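Local coordinates for conserved hypothetical protein (Staphylococcus aureus subsp. aureus, PDB 1TSJ), which is of unknown function but belongs to a family named after 3-demethylubiquinone-9 3-methyltransferase, within the glyoxalase clan, and probably shares that clan's beta-alpha-beta-beta-beta architecture, at residues V115-K118 with F119-F123; L89-G92 with L93-E96. All coordinates share one frame; numbering follows the deposited sequence.

How the interactions relate
Interaction 1 is the turn of the hairpin between strands 109-116 and 122-127; interaction 2 lies late in helix 83-94, which packs against that hairpin. Their centres are about 9 Å apart. Neither is wholly core: the hairpin contact is partly buried through V115 and S122, whereas the helical one is a surface contact in which F90 is the buried residue. Both rely on backbone hydrogen bonds, but the side-chain chemistry differs. In 115-123 an aspartate carboxylate accepts backbone N-H groups across the turn, while in 89-96 a lysine ammonium donates to an asparagine amide. The two meet through apolar packing, with V115 CG2 3.5 Å from F90 CE1 and F123 against L93.

Interaction 1. Residues V115-K118 with F119-F123; sequences VQDK and FGVSF
D117 and V121 face each other across the turn of an antiparallel beta hairpin, a type I turn from D117 to G120 followed by a G1 bulge. The evidence is a pair of backbone bonds from the same residue: D117 N donates to V121 O at 3.2 Å, and D117 O accepts from G120 N at 2.8 Å. G120 has the positive phi (98°) expected at this bulge. Beyond the turn, V115 and F123 form a hydrogen-bonded pair and Q116 and S122 a non-hydrogen-bonded one.

The D117 side chain ties the turn together. With chi1 at 62°, its CG lies between the backbone N and the carbonyl carbon, which brings the carboxylate over the loop. OD1 takes V121 N at 3.1 Å from above the carboxylate plane, and F119 N more weakly, in the manner of an Asx turn. OD2 turns toward V121 CB and lies in plane at the edge of the F123 ring, the carboxylate and ring planes being 52° apart.

On the other face of the hairpin from V115 and F123, Q116 runs extended past CG, bringing NE2 alongside G120 O and S122 OG without a hydrogen bond to either. At the tip, K118 and F119 lie side by side: K118 CG sits over one face of the F119 ring in a CH-pi contact, 3.5 Å from the ring centroid and displaced toward the rim.

Interaction 2. Residues L89-G92 with L93-E96; sequences LFNG and LKDE
K94 bends back along helix 83-94 to reach N91, three residues earlier. Its path can be followed atom by atom. CB lies beside F90 O, the carbonyl that also receives the K94 backbone N-H. Beyond it the chain bends at chi2 (-97°), chi3 and chi4 and curls over the preceding turn instead of extending outward. CD passes N91 O at 3.8 Å, and CE lies 3.6 Å from N91 CA. The tip, NZ, meets two groups: it donates to N91 OD1 at 3.2 Å, in the carbonyl plane and on a lone pair of that oxygen, and it comes near F90 CE2, approaching the ring obliquely. The two polar side chains thus run side by side and point the same way, whereas K94 and F90 cross at a slant. N91 ND2 makes a weak hydrogen bond back to E87, so both ends of the N91 amide have partners along the helix.

The backbone supplies the regular alpha-helical pattern: L93 N bonds to L89 O at 2.8 Å and K94 N to F90 O at 2.9 Å, while L93 N also makes a weak second bond to F90 O. One turn apart, L89 CB and L93 CD1 touch loosely at 4.3 Å.

The helix packs through F90 and L93. F90, with CG anti to its N (chi1 -176°), reaches A113 and V115 of strand 109-116 and L125 of strand 122-127; L93 rests on F123 and L125 of the latter. The helix thereby packs on the face of the hairpin that carries V115 and F123, and D95 adds a long, weak ion pair to K118 at the hairpin's turn.

Interaction 1. Residues V115-K118 with F119-F123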
ATOM      1  N   VAL A 115       8.899   0.911   6.314  1.00 24.24           N
ATOM      2  CA  VAL A 115       9.705   1.882   7.046  1.00 25.18           C
ATOM      3  C   VAL A 115       8.891   3.137   7.411  1.00 26.05           C
ATOM      4  O   VAL A 115       8.344   3.832   6.581  1.00 28.52           O
ATOM      5  CB  VAL A 115      10.921   2.390   6.166  1.00 25.27           C
ATOM      6  CG1 VAL A 115      11.862   3.236   7.024  1.00 27.01           C
ATOM      7  CG2 VAL A 115      11.740   1.253   5.538  1.00 25.37           C
ATOM      8  N   GLN A 116       8.945   3.521   8.639  1.00 26.28           N
ATOM      9  CA  GLN A 116       8.612   4.874   8.968  1.00 27.41           C
ATOM     10  C   GLN A 116       9.825   5.777   9.037  1.00 28.81           C
ATOM     11  O   GLN A 116      10.780   5.510   9.782  1.00 29.98           O
ATOM     12  CB  GLN A 116       8.006   4.820  10.301  1.00 26.81           C
ATOM     13  CG  GLN A 116       7.503   6.050  10.767  1.00 28.91           C
ATOM     14  CD  GLN A 116       6.580   5.689  11.909  1.00 34.24           C
ATOM     15  OE1 GLN A 116       6.999   5.372  13.063  1.00 36.17           O
ATOM     16  NE2 GLN A 116       5.310   5.618  11.554  1.00 36.26           N
ATOM     17  N   ASP A 117       9.813   6.857   8.307  1.00 29.81           N
ATOM     18  CA  ASP A 117      10.977   7.695   8.292  1.00 31.06           C
ATOM     19  C   ASP A 117      10.967   8.579   9.537  1.00 31.32           C
ATOM     20  O   ASP A 117      10.035   8.539  10.346  1.00 30.29           O
ATOM     21  CB  ASP A 117      11.006   8.582   7.018  1.00 32.20           C
ATOM     22  CG  ASP A 117       9.828   9.501   6.995  1.00 34.49           C
ATOM     23  OD1 ASP A 117       9.453   9.918   8.119  1.00 37.48           O
ATOM     24  OD2 ASP A 117       9.138   9.789   5.965  1.00 39.40           O
ATOM     25  N   LYS A 118      12.031   9.389   9.661  1.00 32.59           N
ATOM     26  CA  LYS A 118      12.292  10.175  10.846  1.00 32.37           C
ATOM     27  C   LYS A 118      11.220  11.121  11.153  1.00 29.74           C
ATOM     28  O   LYS A 118      11.078  11.521  12.288  1.00 29.73           O
ATOM     29  CB  LYS A 118      13.613  10.928  10.691  1.00 34.14           C
ATOM     30  CG  LYS A 118      13.699  11.895   9.432  1.00 36.36           C
ATOM     31  CD  LYS A 118      14.981  12.775   9.549  1.00 36.48           C
ATOM     32  CE  LYS A 118      16.289  11.966   9.148  1.00 44.07           C
ATOM     33  NZ  LYS A 118      17.244  12.503   7.949  1.00 48.86           N
ATOM     34  N   PHE A 119      10.463  11.518  10.145  1.00 28.66           N
ATOM     35  CA  PHE A 119       9.341  12.495  10.337  1.00 27.46           C
ATOM     36  C   PHE A 119       8.059  11.775  10.514  1.00 28.25           C
ATOM     37  O   PHE A 119       6.947  12.327  10.519  1.00 30.51           O
ATOM     38  CB  PHE A 119       9.129  13.286   9.116  1.00 26.14           C
ATOM     39  CG  PHE A 119      10.318  13.845   8.647  1.00 26.64           C
ATOM     40  CD1 PHE A 119      11.000  13.270   7.617  1.00 26.77           C
ATOM     41  CD2 PHE A 119      10.822  14.948   9.277  1.00 27.43           C
ATOM     42  CE1 PHE A 119      12.180  13.799   7.236  1.00 28.74           C
ATOM     43  CE2 PHE A 119      12.027  15.439   8.901  1.00 26.93           C
ATOM     44  CZ  PHE A 119      12.675  14.904   7.865  1.00 27.15           C
ATOM     45  N   GLY A 120       8.104  10.495  10.521  1.00 27.60           N
ATOM     46  CA  GLY A 120       6.797   9.907  10.732  1.00 28.16           C
ATOM     47  C   GLY A 120       5.964   9.420   9.585  1.00 27.34           C
ATOM     48  O   GLY A 120       5.004   8.882   9.887  1.00 30.30           O
ATOM     49  N   VAL A 121       6.354   9.507   8.340  1.00 25.09           N
ATOM     50  CA  VAL A 121       5.538   9.035   7.252  1.00 24.22           C
ATOM     51  C   VAL A 121       5.908   7.589   6.890  1.00 24.37           C
ATOM     52  O   VAL A 121       7.091   7.239   6.692  1.00 25.09           O
ATOM     53  CB  VAL A 121       5.850   9.937   6.015  1.00 24.76           C
ATOM     54  CG1 VAL A 121       5.006   9.620   4.795  1.00 26.02           C
ATOM     55  CG2 VAL A 121       5.660  11.374   6.366  1.00 25.75           C
ATOM     56  N   SER A 122       4.885   6.753   6.665  1.00 23.79           N
ATOM     57  CA  SER A 122       5.109   5.333   6.374  1.00 22.39           C
ATOM     58  C   SER A 122       5.236   5.236   4.954  1.00 19.42           C
ATOM     59  O   SER A 122       4.416   5.841   4.258  1.00 19.23           O
ATOM     60  CB  SER A 122       3.906   4.524   6.768  1.00 23.14           C
ATOM     61  OG  SER A 122       3.831   4.403   8.186  1.00 31.70           O
ATOM     62  N   PHE A 123       6.276   4.501   4.554  1.00 18.23           N
ATOM     63  CA  PHE A 123       6.547   4.036   3.199  1.00 17.36           C
ATOM     64  C   PHE A 123       6.563   2.554   3.146  1.00 17.53           C
ATOM     65  O   PHE A 123       7.283   1.935   3.893  1.00 17.15           O
ATOM     66  CB  PHE A 123       7.911   4.492   2.795  1.00 16.99           C
ATOM     67  CG  PHE A 123       7.972   5.968   2.591  1.00 20.04           C
ATOM     68  CD1 PHE A 123       8.224   6.816   3.681  1.00 18.84           C
ATOM     69  CD2 PHE A 123       7.671   6.526   1.306  1.00 19.92           C
ATOM     70  CE1 PHE A 123       8.143   8.183   3.480  1.00 19.00           C
ATOM     71  CE2 PHE A 123       7.657   7.794   1.133  1.00 18.28           C
ATOM     72  CZ  PHE A 123       7.858   8.650   2.221  1.00 17.03           C
TER

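Interaction 2. Residues L89-G92 with L93-E96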
ATOM      1  N   LEU A  89      16.088   3.523  -1.515  1.00 26.66           N
ATOM      2  CA  LEU A  89      14.973   4.135  -0.823  1.00 26.13           C
ATOM      3  C   LEU A  89      14.961   3.614   0.616  1.00 25.47           C
ATOM      4  O   LEU A  89      14.739   4.407   1.599  1.00 25.65           O
ATOM      5  CB  LEU A  89      13.639   3.833  -1.508  1.00 25.88           C
ATOM      6  CG  LEU A  89      12.945   4.692  -2.505  1.00 25.85           C
ATOM      7  CD1 LEU A  89      13.912   5.013  -3.396  1.00 31.99           C
ATOM      8  CD2 LEU A  89      11.936   3.854  -3.275  1.00 25.64           C
ATOM      9  N   PHE A  90      15.214   2.304   0.744  1.00 24.06           N
ATOM     10  CA  PHE A  90      15.206   1.710   2.048  1.00 23.21           C
ATOM     11  C   PHE A  90      16.205   2.469   2.945  1.00 23.23           C
ATOM     12  O   PHE A  90      15.862   3.067   3.976  1.00 22.30           O
ATOM     13  CB  PHE A  90      15.409   0.153   1.989  1.00 23.20           C
ATOM     14  CG  PHE A  90      15.301  -0.499   3.353  1.00 23.09           C
ATOM     15  CD1 PHE A  90      14.105  -0.833   3.875  1.00 22.08           C
ATOM     16  CD2 PHE A  90      16.433  -0.700   4.138  1.00 26.28           C
ATOM     17  CE1 PHE A  90      13.989  -1.355   5.149  1.00 23.13           C
ATOM     18  CE2 PHE A  90      16.319  -1.212   5.397  1.00 26.77           C
ATOM     19  CZ  PHE A  90      15.105  -1.537   5.899  1.00 24.21           C
ATOM     20  N   ASN A  91      17.451   2.476   2.524  1.00 25.36           N
ATOM     21  CA  ASN A  91      18.510   3.082   3.330  1.00 27.83           C
ATOM     22  C   ASN A  91      18.272   4.598   3.536  1.00 28.97           C
ATOM     23  O   ASN A  91      18.619   5.088   4.578  1.00 31.74           O
ATOM     24  CB  ASN A  91      19.860   2.908   2.596  1.00 29.49           C
ATOM     25  CG  ASN A  91      20.283   1.404   2.391  1.00 32.87           C
ATOM     26  OD1 ASN A  91      20.107   0.512   3.237  1.00 44.20           O
ATOM     27  ND2 ASN A  91      20.857   1.161   1.289  1.00 35.58           N
ATOM     28  N   GLY A  92      17.717   5.320   2.523  1.00 29.01           N
ATOM     29  CA  GLY A  92      17.374   6.737   2.566  1.00 28.97           C
ATOM     30  C   GLY A  92      16.348   7.084   3.598  1.00 31.14           C
ATOM     31  O   GLY A  92      16.536   8.048   4.395  1.00 33.22           O
ATOM     32  N   LEU A  93      15.278   6.272   3.658  1.00 32.31           N
ATOM     33  CA  LEU A  93      14.148   6.544   4.522  1.00 32.56           C
ATOM     34  C   LEU A  93      14.336   5.995   5.949  1.00 34.59           C
ATOM     35  O   LEU A  93      13.782   6.524   6.932  1.00 35.58           O
ATOM     36  CB  LEU A  93      12.934   5.929   3.851  1.00 32.62           C
ATOM     37  CG  LEU A  93      12.585   6.498   2.464  1.00 30.49           C
ATOM     38  CD1 LEU A  93      11.389   5.642   1.698  1.00 29.75           C
ATOM     39  CD2 LEU A  93      12.202   7.901   2.764  1.00 26.21           C
ATOM     40  N   LYS A  94      15.117   4.946   6.064  1.00 37.05           N
ATOM     41  CA  LYS A  94      15.251   4.253   7.307  1.00 40.67           C
ATOM     42  C   LYS A  94      15.986   5.088   8.289  1.00 43.29           C
ATOM     43  O   LYS A  94      15.921   4.850   9.507  1.00 45.07           O
ATOM     44  CB  LYS A  94      16.036   2.994   7.057  1.00 42.81           C
ATOM     45  CG  LYS A  94      17.178   2.578   8.088  1.00 46.94           C
ATOM     46  CD  LYS A  94      18.690   2.973   7.723  1.00 47.95           C
ATOM     47  CE  LYS A  94      19.400   2.039   6.673  1.00 47.68           C
ATOM     48  NZ  LYS A  94      18.527   0.955   6.021  1.00 46.27           N
ATOM     49  N   ASP A  95      16.716   6.081   7.801  1.00 45.80           N
ATOM     50  CA  ASP A  95      17.396   7.043   8.727  1.00 46.71           C
ATOM     51  C   ASP A  95      16.625   7.722   9.838  1.00 45.42           C
ATOM     52  O   ASP A  95      15.634   8.445   9.629  1.00 45.73           O
ATOM     53  CB  ASP A  95      18.040   8.185   7.945  1.00 49.05           C
ATOM     54  CG  ASP A  95      19.277   8.770   8.666  1.00 49.92           C
ATOM     55  OD1 ASP A  95      19.096   9.580   9.600  1.00 49.44           O
ATOM     56  OD2 ASP A  95      20.438   8.482   8.280  1.00 56.18           O
ATOM     57  N   GLU A  96      17.205   7.560  11.025  1.00 44.98           N
ATOM     58  CA  GLU A  96      16.594   7.976  12.248  1.00 43.94           C
ATOM     59  C   GLU A  96      15.124   7.492  12.176  1.00 43.74           C
ATOM     60  O   GLU A  96      14.257   7.973  12.916  1.00 44.20           O
ATOM     61  CB  GLU A  96      16.758   9.493  12.475  1.00 44.71           C
TER